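Local coordinates for AT-less polyketide synthase (Streptomyces platensis subsp. rosaceus, PDB 4QYR), which probably catalyses the condensation step that lengthens a growing polyketide chain, as a ketosynthase domain of the isomigrastatin synthase, at residues L87-H92 / T145-S150; H79-E84 / D140-T145; P297-Y302 / R412-R417. All coordinates share one frame; numbering follows the deposited sequence. Where two conformers were deposited one is given.

Overall arrangement
All three contacts lie within the ketosynthase part of the chain. Contacts 1 and 2 are neighbours, with centres about 9 Å apart. They share Thr145 and helix 141-147, and their segments alternate along the chain. Helices 82-86 and 90-106 both come against helix 141-147. Leu87 and Met88 of contact 1 pack on Phe142 and Leu80 of contact 2. Both contacts reach the second subunit, so this region forms part of the subunit interface. Contact 3 follows in sequence, on the opposite side of the chain's centre. Its centre is about 41 Å from that of contact 1 and about 49 Å from that of contact 2. There it joins loops that enter adjacent strands of the mixed sheet.

Contact 1. Residues L87-H92 / T145-S150; sequences LMDPQH and TGNAHS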
loop_
_atom_site.group_PDB
_atom_site.type_symbol
_atom_site.label_atom_id
_atom_site.label_comp_id
_atom_site.label_asym_id
_atom_site.label_seq_id
_atom_site.Cartn_x
_atom_site.Cartn_y
_atom_site.Cartn_z
ATOM N N LEU A 87 -10.378 12.311 18.493
ATOM C CA LEU A 87 -9.667 11.056 18.544
ATOM C C LEU A 87 -9.140 10.728 17.159
ATOM O O LEU A 87 -8.599 9.641 16.931
ATOM C CB LEU A 87 -10.573 9.944 19.051
ATOM C CG LEU A 87 -11.157 10.284 20.416
ATOM C CD1 LEU A 87 -12.255 9.323 20.818
ATOM C CD2 LEU A 87 -10.046 10.299 21.459
HETATM N N MSE A 88 -9.293 11.674 16.237
HETATM C CA MSE A 88 -8.858 11.455 14.864
HETATM C C MSE A 88 -7.486 12.028 14.622
HETATM O O MSE A 88 -7.278 13.220 14.802
HETATM C CB MSE A 88 -9.827 12.073 13.873
HETATM C CG MSE A 88 -9.475 11.735 12.428
HETATM SE SE MSE A 88 -10.855 12.319 11.174
HETATM C CE MSE A 88 -12.417 11.728 12.193
ATOM N N ASP A 89 -6.560 11.160 14.228
ATOM C CA ASP A 89 -5.204 11.534 13.858
ATOM C C ASP A 89 -5.235 12.794 13.028
ATOM O O ASP A 89 -5.893 12.829 11.995
ATOM C CB ASP A 89 -4.561 10.383 13.077
ATOM C CG ASP A 89 -3.116 10.653 12.666
ATOM O OD1 ASP A 89 -2.516 11.633 13.137
ATOM O OD2 ASP A 89 -2.565 9.826 11.899
ATOM N N PRO A 90 -4.564 13.853 13.503
ATOM C CA PRO A 90 -4.454 15.096 12.747
ATOM C C PRO A 90 -3.957 14.868 11.325
ATOM O O PRO A 90 -4.288 15.648 10.444
ATOM C CB PRO A 90 -3.453 15.897 13.575
ATOM C CG PRO A 90 -3.751 15.482 14.943
ATOM C CD PRO A 90 -3.957 14.000 14.834
ATOM N N GLN A 91 -3.197 13.802 11.102
ATOM C CA GLN A 91 -2.799 13.426 9.752
ATOM C C GLN A 91 -4.022 13.168 8.867
ATOM O O GLN A 91 -4.068 13.600 7.719
ATOM C CB GLN A 91 -1.890 12.198 9.775
ATOM C CG GLN A 91 -0.591 12.405 10.550
ATOM C CD GLN A 91 0.407 11.289 10.314
ATOM O OE1 GLN A 91 1.537 11.522 9.879
ATOM N NE2 GLN A 91 -0.004 10.070 10.594
ATOM N N HIS A 92 -5.026 12.482 9.392
ATOM C CA HIS A 92 -6.225 12.264 8.598
ATOM C C HIS A 92 -6.941 13.583 8.380
ATOM O O HIS A 92 -7.547 13.800 7.341
ATOM C CB HIS A 92 -7.172 11.266 9.264
ATOM C CG HIS A 92 -6.557 9.931 9.547
ATOM N ND1 HIS A 92 -7.307 8.784 9.666
ATOM C CD2 HIS A 92 -5.272 9.562 9.754
ATOM C CE1 HIS A 92 -6.513 7.764 9.938
ATOM N NE2 HIS A 92 -5.271 8.209 9.992
ATOM N N THR A 145 -11.004 3.770 14.244
ATOM C CA THR A 145 -11.300 4.499 13.043
ATOM C C THR A 145 -10.401 5.727 12.857
ATOM O O THR A 145 -10.007 6.071 11.739
ATOM C CB THR A 145 -12.769 4.911 13.067
ATOM O OG1 THR A 145 -13.528 3.944 12.337
ATOM C CG2 THR A 145 -12.983 6.316 12.483
ATOM N N GLY A 146 -10.066 6.387 13.959
ATOM C CA GLY A 146 -9.376 7.656 13.863
ATOM C C GLY A 146 -7.894 7.518 13.647
ATOM O O GLY A 146 -7.176 8.503 13.471
ATOM N N ASN A 147 -7.421 6.284 13.660
ATOM C CA ASN A 147 -5.995 6.076 13.650
ATOM C C ASN A 147 -5.480 4.967 12.773
ATOM O O ASN A 147 -4.277 4.817 12.636
ATOM C CB ASN A 147 -5.536 5.859 15.068
ATOM C CG ASN A 147 -5.539 7.135 15.839
ATOM O OD1 ASN A 147 -4.614 7.944 15.700
ATOM N ND2 ASN A 147 -6.603 7.366 16.617
ATOM N N ALA A 148 -6.369 4.204 12.164
ATOM C CA ALA A 148 -5.942 3.204 11.203
ATOM C C ALA A 148 -5.512 3.885 9.898
ATOM O O ALA A 148 -6.200 4.780 9.406
ATOM C CB ALA A 148 -7.057 2.223 10.960
ATOM N N HIS A 149 -4.380 3.477 9.330
ATOM C CA HIS A 149 -3.898 4.136 8.111
ATOM C C HIS A 149 -4.865 3.962 6.944
ATOM O O HIS A 149 -5.019 4.856 6.108
ATOM C CB HIS A 149 -2.529 3.607 7.711
ATOM C CG HIS A 149 -1.419 4.066 8.601
ATOM N ND1 HIS A 149 -1.556 5.123 9.472
ATOM C CD2 HIS A 149 -0.154 3.610 8.757
ATOM C CE1 HIS A 149 -0.422 5.298 10.128
ATOM N NE2 HIS A 149 0.444 4.393 9.712
ATOM N N SER A 150 -5.496 2.799 6.882
ATOM C CA SER A 150 -6.525 2.544 5.890
ATOM C C SER A 150 -7.593 3.618 5.894
ATOM O O SER A 150 -8.102 4.008 4.847
ATOM C CB SER A 150 -7.174 1.194 6.142
ATOM O OG SER A 150 -7.239 0.952 7.536
#
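The backbones come closest at Met88 and Gly146, whose CA atoms are 4.0 Å apart, and Asp89 N donates a 2.8 Å hydrogen bond to Gly146 O at an N-H...O angle of 160°. Gly146 turns its bare CA to Leu87 O. Asn147 ND2 makes a weak hydrogen bond to the same Leu87 O and also donates to Thr143 O, one turn back in its own helix. Asp89 CB lies 3.6 Å from Asn147 OD1. Asp89 is the N-cap of helix 90-106. A chi1 of -179° carries its carboxylate forward along the chain to Gln91, where two bonds hold it. OD1 caps the helix by accepting from Gln91 N, which comes from above the carboxylate plane. Gln91 NE2 reaches the syn lone pair of Asp89 OD2 at 2.9 Å. The imidazole of His92 lies against the backbone of Gly146 to Ala148. Gly146 O lies over one face, 3.7 Å from His92 CE1. Ala148 O is at the ring edge, 3.0 Å from His92 CE1. The contact belongs to the N-terminal half of the thiolase-type fold of the ketosynthase. Arg155 of helix 149-160 donates to Thr145 O and weakly to His92 ND1. The start of helix 90-106 is thus set against helix 149-160, while helix 127-135 packs on Leu87 through Leu132 and on Asp89 through Tyr128.

Contact 2. Residues H79-E84 / D140-T145; sequences HLSRLE and DGFTAT
A capping box opens helix 141-147, and the Phe142 in its first turn lies against Glu84 of the short helix 82-86. Asp140 and Thr143 form the box: Thr143 OG1 accepts from Asp140 N at 3.1 Å. The Asp140 carboxylate also caps Phe142 N, through OD2 at 3.0 Å. Phe142 carries most of the contact. Glu84 CB sits over the centre of its ring, 3.6 Å from the centroid and only 2° off the ring normal, a CH-pi contact. The chain of Glu84 then runs on across the same face. Its chi1 near 180° (174°) lays CG along the ring, and with the rest extended the carboxylate stacks near the rim, its plane 16° from that of the ring. Leu83 meets the ring edge, its CG 4.2 Å from Phe142 CD2. Ser81 OG approaches obliquely near CZ. The contact is close to the surface and to the dimer interface: Met214 of the second subunit packs on Asp140, and Phe425 of that subunit packs on Thr145. At the carboxylate end, Glu84 CD is 3.6 Å from Phe142 CE1, and Glu84 OE2 reaches to 4.4 Å from Thr145 CG2.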
loop_
_atom_site.group_PDB
_atom_site.type_symbol
_atom_site.label_atom_id
_atom_site.label_comp_id
_atom_site.label_asym_id
_atom_site.label_seq_id
_atom_site.Cartn_x
_atom_site.Cartn_y
_atom_site.Cartn_z
ATOM N N HIS A 79 -18.899 16.934 8.841
ATOM C CA HIS A 79 -19.951 16.421 9.705
ATOM C C HIS A 79 -19.400 15.412 10.723
ATOM O O HIS A 79 -19.651 14.212 10.623
ATOM C CB HIS A 79 -21.069 15.805 8.855
ATOM C CG HIS A 79 -21.564 16.711 7.766
ATOM N ND1 HIS A 79 -22.637 17.559 7.936
ATOM C CD2 HIS A 79 -21.126 16.902 6.499
ATOM C CE1 HIS A 79 -22.839 18.240 6.818
ATOM N NE2 HIS A 79 -21.936 17.858 5.934
ATOM N N LEU A 80 -18.645 15.914 11.697
ATOM C CA LEU A 80 -18.071 15.082 12.739
ATOM C C LEU A 80 -18.302 15.627 14.157
ATOM O O LEU A 80 -18.119 16.816 14.418
ATOM C CB LEU A 80 -16.575 14.909 12.514
ATOM C CG LEU A 80 -16.048 14.379 11.186
ATOM C CD1 LEU A 80 -14.531 14.587 11.100
ATOM C CD2 LEU A 80 -16.381 12.914 11.030
ATOM N N SER A 81 -18.717 14.727 15.050
ATOM C CA SER A 81 -18.667 14.893 16.497
ATOM C C SER A 81 -17.397 15.620 16.877
ATOM O O SER A 81 -16.355 15.373 16.264
ATOM C CB SER A 81 -18.647 13.519 17.190
ATOM O OG SER A 81 -19.295 12.509 16.414
ATOM N N ARG A 82 -17.431 16.483 17.885
ATOM C CA ARG A 82 -16.159 16.970 18.416
ATOM C C ARG A 82 -15.333 15.774 18.902
ATOM O O ARG A 82 -14.132 15.685 18.655
ATOM C CB ARG A 82 -16.346 17.977 19.553
ATOM C CG ARG A 82 -15.058 18.173 20.342
ATOM C CD ARG A 82 -15.036 19.385 21.234
ATOM N NE ARG A 82 -15.017 20.640 20.490
ATOM C CZ ARG A 82 -13.923 21.203 19.989
ATOM N NH1 ARG A 82 -12.738 20.620 20.125
ATOM N NH2 ARG A 82 -14.015 22.348 19.330
ATOM N N LEU A 83 -16.001 14.846 19.572
ATOM C CA LEU A 83 -15.375 13.620 20.045
ATOM C C LEU A 83 -14.768 12.752 18.920
ATOM O O LEU A 83 -13.659 12.244 19.055
ATOM C CB LEU A 83 -16.404 12.820 20.834
ATOM C CG LEU A 83 -15.896 11.530 21.470
ATOM C CD1 LEU A 83 -14.691 11.776 22.384
ATOM C CD2 LEU A 83 -17.035 10.862 22.226
ATOM N N GLU A 84 -15.478 12.579 17.812
ATOM C CA GLU A 84 -14.925 11.798 16.708
ATOM C C GLU A 84 -13.685 12.480 16.150
ATOM O O GLU A 84 -12.737 11.829 15.713
ATOM C CB GLU A 84 -15.955 11.599 15.597
ATOM C CG GLU A 84 -15.384 10.914 14.377
ATOM C CD GLU A 84 -16.440 10.350 13.438
ATOM O OE1 GLU A 84 -17.612 10.803 13.514
ATOM O OE2 GLU A 84 -16.085 9.450 12.629
ATOM N N ASP A 140 -11.997 4.456 22.465
ATOM C CA ASP A 140 -13.368 4.560 21.980
ATOM C C ASP A 140 -13.439 3.912 20.608
ATOM O O ASP A 140 -12.414 3.587 20.027
ATOM C CB ASP A 140 -13.846 6.016 21.907
ATOM C CG ASP A 140 -15.284 6.135 21.390
ATOM O OD1 ASP A 140 -16.173 5.419 21.911
ATOM O OD2 ASP A 140 -15.515 6.902 20.431
ATOM N N GLY A 141 -14.653 3.709 20.112
ATOM C CA GLY A 141 -14.872 3.274 18.751
ATOM C C GLY A 141 -14.311 4.243 17.734
ATOM O O GLY A 141 -13.991 3.841 16.622
ATOM N N PHE A 142 -14.167 5.509 18.105
ATOM C CA PHE A 142 -13.635 6.496 17.177
ATOM C C PHE A 142 -12.120 6.452 17.088
ATOM O O PHE A 142 -11.539 6.941 16.107
ATOM C CB PHE A 142 -14.069 7.910 17.568
ATOM C CG PHE A 142 -15.521 8.195 17.315
ATOM C CD1 PHE A 142 -16.137 7.746 16.158
ATOM C CD2 PHE A 142 -16.282 8.885 18.261
ATOM C CE1 PHE A 142 -17.480 7.998 15.944
ATOM C CE2 PHE A 142 -17.607 9.140 18.048
ATOM C CZ PHE A 142 -18.213 8.694 16.896
ATOM N N THR A 143 -11.475 5.890 18.109
ATOM C CA THR A 143 -10.011 5.867 18.133
ATOM C C THR A 143 -9.464 4.980 17.032
ATOM O O THR A 143 -8.579 5.388 16.282
ATOM C CB THR A 143 -9.435 5.351 19.445
ATOM O OG1 THR A 143 -10.116 5.942 20.560
ATOM C CG2 THR A 143 -7.951 5.684 19.499
ATOM N N ALA A 144 -10.009 3.768 16.954
ATOM C CA ALA A 144 -9.613 2.785 15.951
ATOM C C ALA A 144 -9.790 3.330 14.531
ATOM O O ALA A 144 -8.862 3.332 13.719
ATOM C CB ALA A 144 -10.414 1.522 16.129
ATOM N N THR A 145 -11.004 3.770 14.244
ATOM C CA THR A 145 -11.300 4.499 13.043
ATOM C C THR A 145 -10.401 5.727 12.857
ATOM O O THR A 145 -10.007 6.071 11.739
ATOM C CB THR A 145 -12.769 4.911 13.067
ATOM O OG1 THR A 145 -13.528 3.944 12.337
ATOM C CG2 THR A 145 -12.983 6.316 12.483
#

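Contact 3. Residues P297-Y302 / R412-R417; sequences PDSIGY and RPWPLR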
loop_
_atom_site.group_PDB
_atom_site.type_symbol
_atom_site.label_atom_id
_atom_site.label_comp_id
_atom_site.label_asym_id
_atom_site.label_seq_id
_atom_site.Cartn_x
_atom_site.Cartn_y
_atom_site.Cartn_z
ATOM N N PRO A 297 18.399 11.574 -21.780
ATOM C CA PRO A 297 18.949 12.242 -20.586
ATOM C C PRO A 297 19.538 13.646 -20.841
ATOM O O PRO A 297 19.647 14.440 -19.896
ATOM C CB PRO A 297 20.036 11.270 -20.112
ATOM C CG PRO A 297 20.376 10.453 -21.310
ATOM C CD PRO A 297 19.114 10.330 -22.109
ATOM N N ASP A 298 19.889 13.954 -22.088
ATOM C CA ASP A 298 20.321 15.298 -22.447
ATOM C C ASP A 298 19.165 16.260 -22.303
ATOM O O ASP A 298 19.336 17.474 -22.369
ATOM C CB ASP A 298 20.835 15.352 -23.879
ATOM C CG ASP A 298 22.137 14.607 -24.061
ATOM O OD1 ASP A 298 22.803 14.303 -23.044
ATOM O OD2 ASP A 298 22.499 14.331 -25.228
ATOM N N SER A 299 17.979 15.689 -22.139
ATOM C CA SER A 299 16.720 16.408 -22.067
ATOM C C SER A 299 16.346 16.843 -20.654
ATOM O O SER A 299 15.483 17.699 -20.472
ATOM C CB SER A 299 15.631 15.515 -22.683
ATOM O OG SER A 299 14.347 15.779 -22.167
ATOM N N ILE A 300 16.999 16.264 -19.651
ATOM C CA ILE A 300 16.679 16.613 -18.273
ATOM C C ILE A 300 17.479 17.832 -17.833
ATOM O O ILE A 300 18.690 17.893 -18.044
ATOM C CB ILE A 300 16.944 15.455 -17.310
ATOM C CG1 ILE A 300 16.322 14.162 -17.842
ATOM C CG2 ILE A 300 16.414 15.783 -15.932
ATOM C CD1 ILE A 300 14.847 14.202 -18.100
ATOM N N GLY A 301 16.791 18.808 -17.242
ATOM C CA GLY A 301 17.416 20.054 -16.835
ATOM C C GLY A 301 17.724 20.153 -15.347
ATOM O O GLY A 301 18.677 20.831 -14.945
ATOM N N TYR A 302 16.916 19.482 -14.528
ATOM C CA TYR A 302 17.044 19.549 -13.076
ATOM C C TYR A 302 16.726 18.206 -12.451
ATOM O O TYR A 302 15.895 17.460 -12.959
ATOM C CB TYR A 302 16.117 20.620 -12.501
ATOM C CG TYR A 302 16.109 20.723 -10.986
ATOM C CD1 TYR A 302 17.079 21.462 -10.317
ATOM C CD2 TYR A 302 15.117 20.117 -10.225
ATOM C CE1 TYR A 302 17.079 21.585 -8.930
ATOM C CE2 TYR A 302 15.107 20.227 -8.830
ATOM C CZ TYR A 302 16.099 20.967 -8.197
ATOM O OH TYR A 302 16.123 21.092 -6.829
ATOM N N ARG A 412 16.590 22.234 -31.529
ATOM C CA ARG A 412 15.219 22.156 -31.028
ATOM C C ARG A 412 15.220 22.205 -29.501
ATOM O O ARG A 412 15.999 21.500 -28.858
ATOM C CB ARG A 412 14.549 20.864 -31.496
ATOM C CG ARG A 412 14.729 20.561 -32.968
ATOM C CD ARG A 412 13.474 19.967 -33.591
ATOM N NE ARG A 412 13.642 19.703 -35.019
ATOM C CZ ARG A 412 14.507 18.833 -35.538
ATOM N NH1 ARG A 412 14.579 18.683 -36.857
ATOM N NH2 ARG A 412 15.289 18.099 -34.749
ATOM N N PRO A 413 14.370 23.049 -28.907
ATOM C CA PRO A 413 14.244 23.032 -27.443
ATOM C C PRO A 413 13.145 22.091 -26.902
ATOM O O PRO A 413 11.991 22.214 -27.288
ATOM C CB PRO A 413 13.922 24.495 -27.113
ATOM C CG PRO A 413 13.250 25.016 -28.329
ATOM C CD PRO A 413 13.790 24.258 -29.510
ATOM N N TRP A 414 13.512 21.157 -26.025
ATOM C CA TRP A 414 12.526 20.359 -25.295
ATOM C C TRP A 414 11.733 21.246 -24.356
ATOM O O TRP A 414 12.171 22.348 -24.016
ATOM C CB TRP A 414 13.182 19.246 -24.461
ATOM C CG TRP A 414 13.684 18.037 -25.212
ATOM C CD1 TRP A 414 12.948 16.966 -25.661
ATOM C CD2 TRP A 414 15.045 17.762 -25.565
ATOM N NE1 TRP A 414 13.773 16.054 -26.286
ATOM C CE2 TRP A 414 15.061 16.520 -26.238
ATOM C CE3 TRP A 414 16.248 18.448 -25.379
ATOM C CZ2 TRP A 414 16.235 15.956 -26.722
ATOM C CZ3 TRP A 414 17.408 17.886 -25.860
ATOM C CH2 TRP A 414 17.396 16.652 -26.525
ATOM N N PRO A 415 10.558 20.763 -23.923
ATOM C CA PRO A 415 9.928 21.350 -22.741
ATOM C C PRO A 415 10.840 21.152 -21.540
ATOM O O PRO A 415 11.657 20.226 -21.544
ATOM C CB PRO A 415 8.636 20.540 -22.588
ATOM C CG PRO A 415 8.895 19.253 -23.339
ATOM C CD PRO A 415 9.755 19.664 -24.489
ATOM N N LEU A 416 10.724 22.005 -20.534
ATOM C CA LEU A 416 11.466 21.793 -19.303
ATOM C C LEU A 416 11.151 20.409 -18.750
ATOM O O LEU A 416 9.992 20.003 -18.719
ATOM C CB LEU A 416 11.122 22.868 -18.275
ATOM C CG LEU A 416 11.763 24.256 -18.384
ATOM C CD1 LEU A 416 11.477 24.895 -19.704
ATOM C CD2 LEU A 416 11.248 25.129 -17.256
ATOM N N ARG A 417 12.176 19.674 -18.339
ATOM C CA ARG A 417 11.986 18.345 -17.740
ATOM C C ARG A 417 12.809 18.202 -16.473
ATOM O O ARG A 417 13.813 18.871 -16.303
ATOM C CB ARG A 417 12.370 17.237 -18.716
ATOM C CG ARG A 417 11.630 17.279 -20.028
ATOM C CD ARG A 417 11.663 15.923 -20.682
ATOM N NE ARG A 417 10.996 15.938 -21.971
ATOM C CZ ARG A 417 11.279 15.107 -22.964
ATOM N NH1 ARG A 417 12.234 14.197 -22.815
ATOM N NH2 ARG A 417 10.620 15.197 -24.114
HETATM O O HOH W 1 14.722 20.972 -19.621
#
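The indole of Trp414 has Ser299 CB over one face, and the guanidinium of Arg417 has Trp414 CD1 over one of its own faces. Ser299 CB is 3.8 Å from the centroid of the five-membered ring and 16° off its normal, a CH-pi contact. Asp298 O comes to the indole obliquely, 4.0 Å from Trp414 CZ3. Trp414 CD1 stands 3.3 Å above the guanidinium plane, offset toward the rim. The two planes are clearly inclined, so this is not a parallel stack. Arg417 is extended from CG to NE and runs alongside Ser299. A chi1 of 153° swings Ser299 OG toward this chain. It lies close to NH1 of Arg417, but the angle is poor for a hydrogen bond. Outside the contact, Arg417 NE has a long, weak ion pair with Glu435. Ile300 CD1 touches Arg417 CB at 4.0 Å, and the two side chains cross at about a right angle. The backbones are joined by Gly301 N, which donates to Arg417 O at 3.1 Å. A water accepts from Arg417 N at 3.1 Å and donates weakly to Ser299 O. These loops lead into strands 302-304 and 417-423, a parallel pair in the mixed sheet of the thiolase-type ketosynthase fold. Tyr302 continues the pairing by a backbone bond with Gly419, and Gly301 makes one with Ala343 of strand 342-345, which lies next to strand 302-304. Ile300 packs on Val433 of strand 428-435 and on Tyr325 of helix 313-331.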